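Local coordinates for protein galectin-1 (Bufo arenarum, PDB 1A78) that binds beta-galactosides as a homodimeric lectin, probably recognises a wide range of complex carbohydrates, and may regulate cell apoptosis and differentiation, at residues H16-P25 / L123-E134; F90-I98 / S108-I118. All blocks are in the same frame, centred on the assembly; numbering follows the deposited sequence.

Interaction 1: H16-P25 / L123-E134; sequences HCVEIKGSIP and LEGLAFKSITTE
L123 meets I20 on the sheet face that also carries V18 and I131: its CD2 lies 4.0 Å from I20 CG2, the two side chains running antiparallel past one another. After the turn at G125, which has a positive phi, L126 sends CD1 to within 3.9 Å of I24 CG1; its CG stands anti to the backbone N (chi1 -175°), which carries the branched end to I24. A127 and S23 then open an antiparallel ladder, A127 N donating to S23 O. A classic beta bulge follows. K129 N and S130 N both donate to K21 O, so one carbonyl takes two amide bonds and the register slips by a residue. S130 OG lies 3.4 Å from K21 CB and gives its proton to a water, which also accepts from T132 OG1 and donates to E19 O and to E19 OE2 (2.8 Å); four bonds thus hold this water between the strands. K21, its chain bent at chi3, brings NZ back to E19 OE2 in a salt bridge of 3.2 Å on the same face. On the other face I131 CG1 packs against V18 CG2 at 3.8 Å. T132 and E19 exchange two backbone bonds. The C-terminal carboxylate of E134 divides its two oxygens: OXT takes C17 N, and O takes H16 ND1 at 2.9 Å, nearly straight (174°) and in the imidazole plane. C17, V18, E19, T132, T133 and E134 line the pocket of a bound dithiothreitol, probably from the crystallisation liquor. Within the galectin beta-sandwich, strand 16-23 runs between 85-92 and 127-133, I131 and T133 pack on strand 6-12, and S130, I131 and T132 pair antiparallel with a strand of the second subunit, continuing the sheet across the dimer.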
loop_
_atom_site.group_PDB
_atom_site.type_symbol
_atom_site.label_atom_id
_atom_site.label_comp_id
_atom_site.label_asym_id
_atom_site.label_seq_id
_atom_site.Cartn_x
_atom_site.Cartn_y
_atom_site.Cartn_z
ATOM N N HIS A 16 14.806 -6.700 -4.929
ATOM C CA HIS A 16 13.339 -6.788 -4.939
ATOM C C HIS A 16 12.758 -5.577 -5.582
ATOM O O HIS A 16 13.450 -4.588 -5.756
ATOM C CB HIS A 16 12.792 -6.959 -3.549
ATOM C CG HIS A 16 13.230 -8.228 -2.918
ATOM N ND1 HIS A 16 12.502 -9.390 -3.016
ATOM C CD2 HIS A 16 14.362 -8.542 -2.251
ATOM C CE1 HIS A 16 13.166 -10.369 -2.432
ATOM N NE2 HIS A 16 14.299 -9.881 -1.961
ATOM N N CYS A 17 11.481 -5.610 -5.896
ATOM C CA CYS A 17 10.910 -4.479 -6.569
ATOM C C CYS A 17 9.505 -4.183 -6.134
ATOM O O CYS A 17 8.884 -4.991 -5.456
ATOM C CB CYS A 17 10.917 -4.752 -8.068
ATOM S SG CYS A 17 9.853 -6.130 -8.516
ATOM N N VAL A 18 9.023 -3.010 -6.521
ATOM C CA VAL A 18 7.677 -2.575 -6.228
ATOM C C VAL A 18 7.127 -1.967 -7.515
ATOM O O VAL A 18 7.825 -1.256 -8.225
ATOM C CB VAL A 18 7.625 -1.588 -4.993
ATOM C CG1 VAL A 18 8.684 -0.534 -5.065
ATOM C CG2 VAL A 18 6.279 -0.951 -4.872
ATOM N N GLU A 19 5.908 -2.328 -7.863
ATOM C CA GLU A 19 5.271 -1.827 -9.056
ATOM C C GLU A 19 4.047 -1.044 -8.614
ATOM O O GLU A 19 3.208 -1.576 -7.882
ATOM C CB GLU A 19 4.829 -3.005 -9.932
ATOM C CG GLU A 19 3.864 -2.637 -11.067
ATOM C CD GLU A 19 3.038 -3.825 -11.546
ATOM O OE1 GLU A 19 3.541 -4.623 -12.371
ATOM O OE2 GLU A 19 1.878 -3.958 -11.091
ATOM N N ILE A 20 3.955 0.218 -9.020
ATOM C CA ILE A 20 2.814 1.052 -8.676
ATOM C C ILE A 20 1.945 1.186 -9.913
ATOM O O ILE A 20 2.453 1.174 -11.021
ATOM C CB ILE A 20 3.241 2.451 -8.151
ATOM C CG1 ILE A 20 3.533 2.389 -6.652
ATOM C CG2 ILE A 20 2.123 3.467 -8.343
ATOM C CD1 ILE A 20 4.747 1.608 -6.299
ATOM N N LYS A 21 0.635 1.273 -9.721
ATOM C CA LYS A 21 -0.306 1.396 -10.822
ATOM C C LYS A 21 -1.356 2.387 -10.354
ATOM O O LYS A 21 -1.815 2.312 -9.208
ATOM C CB LYS A 21 -0.942 0.048 -11.090
ATOM C CG LYS A 21 -1.336 -0.172 -12.518
ATOM C CD LYS A 21 -1.778 -1.609 -12.699
ATOM C CE LYS A 21 -0.707 -2.563 -12.151
ATOM N NZ LYS A 21 -1.179 -3.978 -12.007
ATOM N N GLY A 22 -1.692 3.351 -11.206
ATOM C CA GLY A 22 -2.664 4.347 -10.819
ATOM C C GLY A 22 -3.180 5.137 -11.992
ATOM O O GLY A 22 -2.867 4.829 -13.143
ATOM N N SER A 23 -3.999 6.140 -11.702
ATOM C CA SER A 23 -4.563 6.990 -12.736
ATOM C C SER A 23 -4.088 8.437 -12.669
ATOM O O SER A 23 -4.034 9.054 -11.591
ATOM C CB SER A 23 -6.089 6.949 -12.699
ATOM O OG SER A 23 -6.562 5.751 -13.276
ATOM N N ILE A 24 -3.715 8.946 -13.842
ATOM C CA ILE A 24 -3.249 10.310 -14.021
ATOM C C ILE A 24 -4.460 11.162 -14.337
ATOM O O ILE A 24 -5.255 10.816 -15.216
ATOM C CB ILE A 24 -2.309 10.446 -15.246
ATOM C CG1 ILE A 24 -1.057 9.589 -15.090
ATOM C CG2 ILE A 24 -1.916 11.903 -15.446
ATOM C CD1 ILE A 24 -0.061 9.805 -16.220
ATOM N N PRO A 25 -4.663 12.247 -13.577
ATOM C CA PRO A 25 -5.812 13.130 -13.843
ATOM C C PRO A 25 -5.683 13.776 -15.260
ATOM O O PRO A 25 -4.580 13.919 -15.811
ATOM C CB PRO A 25 -5.699 14.165 -12.722
ATOM C CG PRO A 25 -5.064 13.362 -11.596
ATOM C CD PRO A 25 -4.001 12.587 -12.302
ATOM N N LEU A 123 2.843 8.603 -2.903
ATOM C CA LEU A 123 2.488 9.088 -4.227
ATOM C C LEU A 123 1.950 10.500 -4.073
ATOM O O LEU A 123 1.394 10.857 -3.037
ATOM C CB LEU A 123 1.387 8.213 -4.850
ATOM C CG LEU A 123 1.626 6.700 -4.959
ATOM C CD1 LEU A 123 0.407 6.017 -5.567
ATOM C CD2 LEU A 123 2.864 6.406 -5.784
ATOM N N GLU A 124 2.121 11.316 -5.095
ATOM C CA GLU A 124 1.604 12.668 -5.043
ATOM C C GLU A 124 0.906 12.958 -6.365
ATOM O O GLU A 124 1.505 12.804 -7.432
ATOM C CB GLU A 124 2.727 13.684 -4.865
ATOM C CG GLU A 124 3.689 13.483 -3.699
ATOM C CD GLU A 124 4.866 14.471 -3.776
ATOM O OE1 GLU A 124 4.794 15.422 -4.600
ATOM O OE2 GLU A 124 5.870 14.306 -3.034
ATOM N N GLY A 125 -0.359 13.352 -6.300
ATOM C CA GLY A 125 -1.078 13.693 -7.509
ATOM C C GLY A 125 -1.270 12.584 -8.522
ATOM O O GLY A 125 -1.310 12.829 -9.730
ATOM N N LEU A 126 -1.460 11.374 -8.021
ATOM C CA LEU A 126 -1.659 10.201 -8.856
ATOM C C LEU A 126 -2.672 9.343 -8.093
ATOM O O LEU A 126 -2.523 9.125 -6.885
ATOM C CB LEU A 126 -0.326 9.470 -8.985
ATOM C CG LEU A 126 -0.244 8.266 -9.895
ATOM C CD1 LEU A 126 -0.427 8.677 -11.337
ATOM C CD2 LEU A 126 1.085 7.596 -9.686
ATOM N N ALA A 127 -3.745 8.941 -8.764
ATOM C CA ALA A 127 -4.765 8.113 -8.119
ATOM C C ALA A 127 -4.287 6.668 -8.023
ATOM O O ALA A 127 -4.024 6.030 -9.031
ATOM C CB ALA A 127 -6.099 8.187 -8.881
ATOM N N PHE A 128 -4.153 6.184 -6.797
ATOM C CA PHE A 128 -3.716 4.829 -6.498
ATOM C C PHE A 128 -4.705 3.747 -6.953
ATOM O O PHE A 128 -5.914 3.895 -6.835
ATOM C CB PHE A 128 -3.498 4.741 -4.982
ATOM C CG PHE A 128 -3.288 3.349 -4.456
ATOM C CD1 PHE A 128 -2.052 2.735 -4.554
ATOM C CD2 PHE A 128 -4.335 2.664 -3.846
ATOM C CE1 PHE A 128 -1.858 1.461 -4.056
ATOM C CE2 PHE A 128 -4.156 1.392 -3.347
ATOM C CZ PHE A 128 -2.919 0.788 -3.450
ATOM N N LYS A 129 -4.194 2.677 -7.531
ATOM C CA LYS A 129 -5.056 1.571 -7.922
ATOM C C LYS A 129 -4.500 0.308 -7.271
ATOM O O LYS A 129 -5.239 -0.452 -6.682
ATOM C CB LYS A 129 -5.154 1.424 -9.450
ATOM C CG LYS A 129 -5.911 2.576 -10.114
ATOM C CD LYS A 129 -6.375 2.234 -11.528
ATOM C CE LYS A 129 -7.389 3.272 -12.038
ATOM N NZ LYS A 129 -8.088 2.879 -13.315
ATOM N N SER A 130 -3.181 0.150 -7.312
ATOM C CA SER A 130 -2.517 -0.992 -6.733
ATOM C C SER A 130 -1.007 -0.803 -6.540
ATOM O O SER A 130 -0.380 0.081 -7.140
ATOM C CB SER A 130 -2.809 -2.244 -7.568
ATOM O OG SER A 130 -2.164 -2.197 -8.819
ATOM N N ILE A 131 -0.452 -1.620 -5.652
ATOM C CA ILE A 131 0.958 -1.643 -5.327
ATOM C C ILE A 131 1.297 -3.124 -5.159
ATOM O O ILE A 131 0.586 -3.845 -4.464
ATOM C CB ILE A 131 1.235 -0.889 -4.020
ATOM C CG1 ILE A 131 2.698 -1.039 -3.617
ATOM C CG2 ILE A 131 0.316 -1.399 -2.905
ATOM C CD1 ILE A 131 3.137 -0.001 -2.607
ATOM N N THR A 132 2.375 -3.577 -5.787
ATOM C CA THR A 132 2.756 -4.973 -5.724
ATOM C C THR A 132 4.237 -5.146 -5.469
ATOM O O THR A 132 5.048 -4.505 -6.126
ATOM C CB THR A 132 2.465 -5.656 -7.068
ATOM O OG1 THR A 132 1.150 -5.318 -7.505
ATOM C CG2 THR A 132 2.570 -7.166 -6.947
ATOM N N THR A 133 4.596 -5.986 -4.508
ATOM C CA THR A 133 6.002 -6.252 -4.243
ATOM C C THR A 133 6.325 -7.647 -4.750
ATOM O O THR A 133 5.454 -8.524 -4.821
ATOM C CB THR A 133 6.412 -6.107 -2.755
ATOM O OG1 THR A 133 5.284 -6.329 -1.891
ATOM C CG2 THR A 133 7.010 -4.740 -2.523
ATOM N N GLU A 134 7.580 -7.834 -5.113
ATOM C CA GLU A 134 8.055 -9.073 -5.660
ATOM C C GLU A 134 9.537 -9.039 -5.343
ATOM O O GLU A 134 9.963 -9.775 -4.431
ATOM C CB GLU A 134 7.814 -9.030 -7.160
ATOM C CG GLU A 134 8.124 -10.275 -7.914
ATOM C CD GLU A 134 7.692 -10.160 -9.371
ATOM O OE1 GLU A 134 6.461 -10.077 -9.625
ATOM O OE2 GLU A 134 8.585 -10.144 -10.259
ATOM O OXT GLU A 134 10.242 -8.185 -5.919
HETATM O O HOH W 1 0.666 -2.539 -9.039
#

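Interaction 2: F90-I98 / S108-I118; sequences FEYQTQKII and SFPVRKVLPSI
The Y92 ring carries I118 on one face and meets V111 and L115 at its edge. It lies beside a beta hairpin of the galectin sandwich, antiparallel strands 96-101 and 106-110, followed by the loop that leads to I118. I118 CD1 stands over the ring face in a CH-pi contact, 3.7 Å from the ring centroid and 16° off its normal, while V111 CG2 comes to the rim beside CE1. With CG turned away from the backbone N (chi1 176°), Y92 reaches across to the loop, where its hydroxyl donates to L115 O at 2.7 Å, in the carbonyl plane and on a lone pair. One phenol is thus held by a face contact and a bond at its tip. The F109 ring has P110 CD over one face, and F109 CZ itself lies over the R112 guanidinium, whose NE bonds S63 OG and NH2 S71 O; S71 belongs to the galactoside-binding site. I97 and F109 form a hydrogen-bonded pair: I97 N donates to F109 O and F109 N to I97 O, with both side chains on the buried face, F109 reaching L44. Opposite them lie K96 with P110 and I98 with S108. Beyond the ladder the side chain of V111 crosses that of I97 at about a right angle, CG2 3.8 Å from I97 CG1 and also touching K96 N. V114 closes over the turn at T94, CG1 lying 3.8 Å from T94 CB. V111 N donates to Q95 O at 3.0 Å, almost straight at 170°, but from above the carbonyl plane.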
loop_
_atom_site.group_PDB
_atom_site.type_symbol
_atom_site.label_atom_id
_atom_site.label_comp_id
_atom_site.label_asym_id
_atom_site.label_seq_id
_atom_site.Cartn_x
_atom_site.Cartn_y
_atom_site.Cartn_z
ATOM N N PHE A 90 10.071 -0.195 -9.747
ATOM C CA PHE A 90 11.346 0.220 -9.209
ATOM C C PHE A 90 11.985 -1.000 -8.610
ATOM O O PHE A 90 11.417 -1.642 -7.729
ATOM C CB PHE A 90 11.152 1.256 -8.087
ATOM C CG PHE A 90 10.259 2.370 -8.450
ATOM C CD1 PHE A 90 8.892 2.252 -8.290
ATOM C CD2 PHE A 90 10.778 3.539 -9.000
ATOM C CE1 PHE A 90 8.036 3.283 -8.683
ATOM C CE2 PHE A 90 9.939 4.584 -9.398
ATOM C CZ PHE A 90 8.570 4.460 -9.245
ATOM N N GLU A 91 13.199 -1.270 -9.039
ATOM C CA GLU A 91 13.948 -2.396 -8.574
ATOM C C GLU A 91 15.085 -1.800 -7.781
ATOM O O GLU A 91 15.771 -0.897 -8.259
ATOM C CB GLU A 91 14.469 -3.166 -9.779
ATOM C CG GLU A 91 15.141 -4.480 -9.460
ATOM C CD GLU A 91 15.875 -5.013 -10.670
ATOM O OE1 GLU A 91 15.254 -5.154 -11.756
ATOM O OE2 GLU A 91 17.092 -5.233 -10.553
ATOM N N TYR A 92 15.300 -2.312 -6.576
ATOM C CA TYR A 92 16.339 -1.807 -5.699
ATOM C C TYR A 92 17.542 -2.718 -5.675
ATOM O O TYR A 92 17.424 -3.914 -5.444
ATOM C CB TYR A 92 15.766 -1.638 -4.286
ATOM C CG TYR A 92 16.736 -1.200 -3.216
ATOM C CD1 TYR A 92 17.787 -0.320 -3.496
ATOM C CD2 TYR A 92 16.580 -1.634 -1.902
ATOM C CE1 TYR A 92 18.644 0.114 -2.491
ATOM C CE2 TYR A 92 17.440 -1.201 -0.889
ATOM C CZ TYR A 92 18.461 -0.330 -1.187
ATOM O OH TYR A 92 19.290 0.109 -0.177
ATOM N N GLN A 93 18.693 -2.140 -5.985
ATOM C CA GLN A 93 19.970 -2.823 -5.961
ATOM C C GLN A 93 20.795 -1.919 -5.017
ATOM O O GLN A 93 20.510 -0.731 -4.893
ATOM C CB GLN A 93 20.544 -2.884 -7.370
ATOM C CG GLN A 93 19.680 -3.694 -8.373
ATOM C CD GLN A 93 19.731 -5.214 -8.134
ATOM O OE1 GLN A 93 20.713 -5.738 -7.619
ATOM N NE2 GLN A 93 18.662 -5.913 -8.493
ATOM N N THR A 94 21.776 -2.459 -4.311
ATOM C CA THR A 94 22.522 -1.636 -3.354
ATOM C C THR A 94 23.248 -0.401 -3.899
ATOM O O THR A 94 23.649 0.485 -3.132
ATOM C CB THR A 94 23.555 -2.488 -2.576
ATOM O OG1 THR A 94 24.258 -3.342 -3.489
ATOM C CG2 THR A 94 22.864 -3.336 -1.506
ATOM N N GLN A 95 23.422 -0.347 -5.216
ATOM C CA GLN A 95 24.155 0.740 -5.841
ATOM C C GLN A 95 23.304 1.682 -6.666
ATOM O O GLN A 95 23.652 2.853 -6.817
ATOM C CB GLN A 95 25.280 0.156 -6.704
ATOM C CG GLN A 95 24.842 -1.076 -7.524
ATOM C CD GLN A 95 25.929 -1.574 -8.473
ATOM O OE1 GLN A 95 25.648 -1.936 -9.629
ATOM N NE2 GLN A 95 27.179 -1.590 -7.997
ATOM N N LYS A 96 22.179 1.188 -7.164
ATOM C CA LYS A 96 21.300 1.991 -7.999
ATOM C C LYS A 96 19.878 1.431 -7.956
ATOM O O LYS A 96 19.665 0.271 -7.596
ATOM C CB LYS A 96 21.791 1.942 -9.450
ATOM C CG LYS A 96 21.521 0.584 -10.107
ATOM C CD LYS A 96 22.038 0.462 -11.531
ATOM C CE LYS A 96 23.529 0.262 -11.562
ATOM N NZ LYS A 96 23.955 -0.277 -12.891
ATOM N N ILE A 97 18.920 2.237 -8.387
ATOM C CA ILE A 97 17.533 1.826 -8.432
ATOM C C ILE A 97 17.197 1.842 -9.897
ATOM O O ILE A 97 17.509 2.804 -10.585
ATOM C CB ILE A 97 16.619 2.810 -7.671
ATOM C CG1 ILE A 97 16.915 2.711 -6.167
ATOM C CG2 ILE A 97 15.154 2.528 -8.000
ATOM C CD1 ILE A 97 16.228 3.740 -5.281
ATOM N N ILE A 98 16.653 0.748 -10.405
ATOM C CA ILE A 98 16.289 0.666 -11.806
ATOM C C ILE A 98 14.801 0.971 -11.937
ATOM O O ILE A 98 13.992 0.390 -11.213
ATOM C CB ILE A 98 16.638 -0.730 -12.361
ATOM C CG1 ILE A 98 18.159 -0.905 -12.325
ATOM C CG2 ILE A 98 16.078 -0.919 -13.773
ATOM C CD1 ILE A 98 18.652 -2.336 -12.076
ATOM N N SER A 108 18.299 4.134 -14.771
ATOM C CA SER A 108 18.582 3.965 -13.365
ATOM C C SER A 108 18.920 5.300 -12.711
ATOM O O SER A 108 19.093 6.304 -13.417
ATOM C CB SER A 108 19.706 2.947 -13.169
ATOM O OG SER A 108 20.964 3.488 -13.510
ATOM N N PHE A 109 18.907 5.314 -11.368
ATOM C CA PHE A 109 19.241 6.472 -10.535
ATOM C C PHE A 109 20.194 5.925 -9.490
ATOM O O PHE A 109 20.030 4.798 -9.054
ATOM C CB PHE A 109 18.001 7.041 -9.866
ATOM C CG PHE A 109 18.261 8.321 -9.086
ATOM C CD1 PHE A 109 18.453 9.534 -9.755
ATOM C CD2 PHE A 109 18.313 8.310 -7.683
ATOM C CE1 PHE A 109 18.691 10.707 -9.046
ATOM C CE2 PHE A 109 18.547 9.481 -6.961
ATOM C CZ PHE A 109 18.738 10.678 -7.636
ATOM N N PRO A 110 21.241 6.680 -9.114
ATOM C CA PRO A 110 22.173 6.164 -8.110
ATOM C C PRO A 110 21.634 6.198 -6.665
ATOM O O PRO A 110 20.852 7.089 -6.288
ATOM C CB PRO A 110 23.373 7.094 -8.270
ATOM C CG PRO A 110 22.721 8.384 -8.555
ATOM C CD PRO A 110 21.676 8.009 -9.578
ATOM N N VAL A 111 22.042 5.210 -5.878
ATOM C CA VAL A 111 21.654 5.125 -4.490
ATOM C C VAL A 111 22.693 5.932 -3.727
ATOM O O VAL A 111 23.818 5.481 -3.530
ATOM C CB VAL A 111 21.626 3.664 -4.016
ATOM C CG1 VAL A 111 21.616 3.601 -2.494
ATOM C CG2 VAL A 111 20.387 2.993 -4.568
ATOM N N ARG A 112 22.315 7.135 -3.309
ATOM C CA ARG A 112 23.237 8.022 -2.606
ATOM C C ARG A 112 23.399 7.651 -1.136
ATOM O O ARG A 112 24.294 8.140 -0.458
ATOM C CB ARG A 112 22.830 9.483 -2.846
ATOM C CG ARG A 112 22.371 9.646 -4.301
ATOM C CD ARG A 112 22.655 10.992 -4.943
ATOM N NE ARG A 112 21.420 11.704 -5.238
ATOM C CZ ARG A 112 21.203 12.483 -6.295
ATOM N NH1 ARG A 112 22.137 12.668 -7.211
ATOM N NH2 ARG A 112 20.049 13.127 -6.398
ATOM N N LYS A 113 22.603 6.690 -0.691
ATOM C CA LYS A 113 22.655 6.204 0.682
ATOM C C LYS A 113 22.102 4.797 0.703
ATOM O O LYS A 113 20.936 4.586 0.379
ATOM C CB LYS A 113 21.807 7.086 1.600
ATOM C CG LYS A 113 21.787 6.614 3.033
ATOM C CD LYS A 113 21.124 7.620 3.921
ATOM C CE LYS A 113 21.110 7.098 5.338
ATOM N NZ LYS A 113 22.475 6.806 5.861
ATOM N N VAL A 114 22.939 3.824 1.042
ATOM C CA VAL A 114 22.452 2.454 1.077
ATOM C C VAL A 114 21.813 2.135 2.422
ATOM O O VAL A 114 22.400 2.344 3.486
ATOM C CB VAL A 114 23.509 1.396 0.712
ATOM C CG1 VAL A 114 22.886 0.403 -0.269
ATOM C CG2 VAL A 114 24.725 2.031 0.094
ATOM N N LEU A 115 20.555 1.731 2.336
ATOM C CA LEU A 115 19.735 1.384 3.473
ATOM C C LEU A 115 19.598 -0.126 3.443
ATOM O O LEU A 115 19.587 -0.723 2.363
ATOM C CB LEU A 115 18.342 2.003 3.290
ATOM C CG LEU A 115 18.316 3.528 3.148
ATOM C CD1 LEU A 115 16.935 4.022 2.732
ATOM C CD2 LEU A 115 18.771 4.151 4.457
ATOM N N PRO A 116 19.562 -0.769 4.628
ATOM C CA PRO A 116 19.414 -2.229 4.708
ATOM C C PRO A 116 18.100 -2.652 4.000
ATOM O O PRO A 116 17.984 -3.776 3.519
ATOM C CB PRO A 116 19.354 -2.475 6.210
ATOM C CG PRO A 116 20.208 -1.379 6.763
ATOM C CD PRO A 116 19.807 -0.183 5.961
ATOM N N SER A 117 17.118 -1.752 3.978
ATOM C CA SER A 117 15.847 -1.966 3.309
ATOM C C SER A 117 15.199 -0.599 3.197
ATOM O O SER A 117 15.558 0.307 3.937
ATOM C CB SER A 117 14.935 -2.908 4.095
ATOM O OG SER A 117 14.221 -2.241 5.117
ATOM N N ILE A 118 14.232 -0.460 2.294
ATOM C CA ILE A 118 13.505 0.790 2.070
ATOM C C ILE A 118 12.121 0.745 2.757
ATOM O O ILE A 118 11.182 0.111 2.264
ATOM C CB ILE A 118 13.343 1.065 0.552
ATOM C CG1 ILE A 118 14.716 1.208 -0.087
ATOM C CG2 ILE A 118 12.520 2.324 0.324
ATOM C CD1 ILE A 118 14.648 1.367 -1.576
#

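In the fold
The two contacts lie with centres about 18 Å apart on one five-stranded antiparallel sheet of the galectin sandwich. Interaction 1 pairs strand 16-23 with edge strand 127-133; interaction 2 joins strands 96-101 and 106-110 at the other edge. Strand 85-92, next to 16-23, brings them together: V18 O meets F90 N and H16 O meets Y92 N as probable backbone hydrogen bonds. Along the chain, both segments of interaction 2 fall between those of interaction 1, and strand 118-124 starts at the end of interaction 2 and enters interaction 1 at L123. One edge of the sheet therefore serves the dimer, while at the other the F109 side chain comes within about 5 Å of that of N62, a galactoside-binding residue.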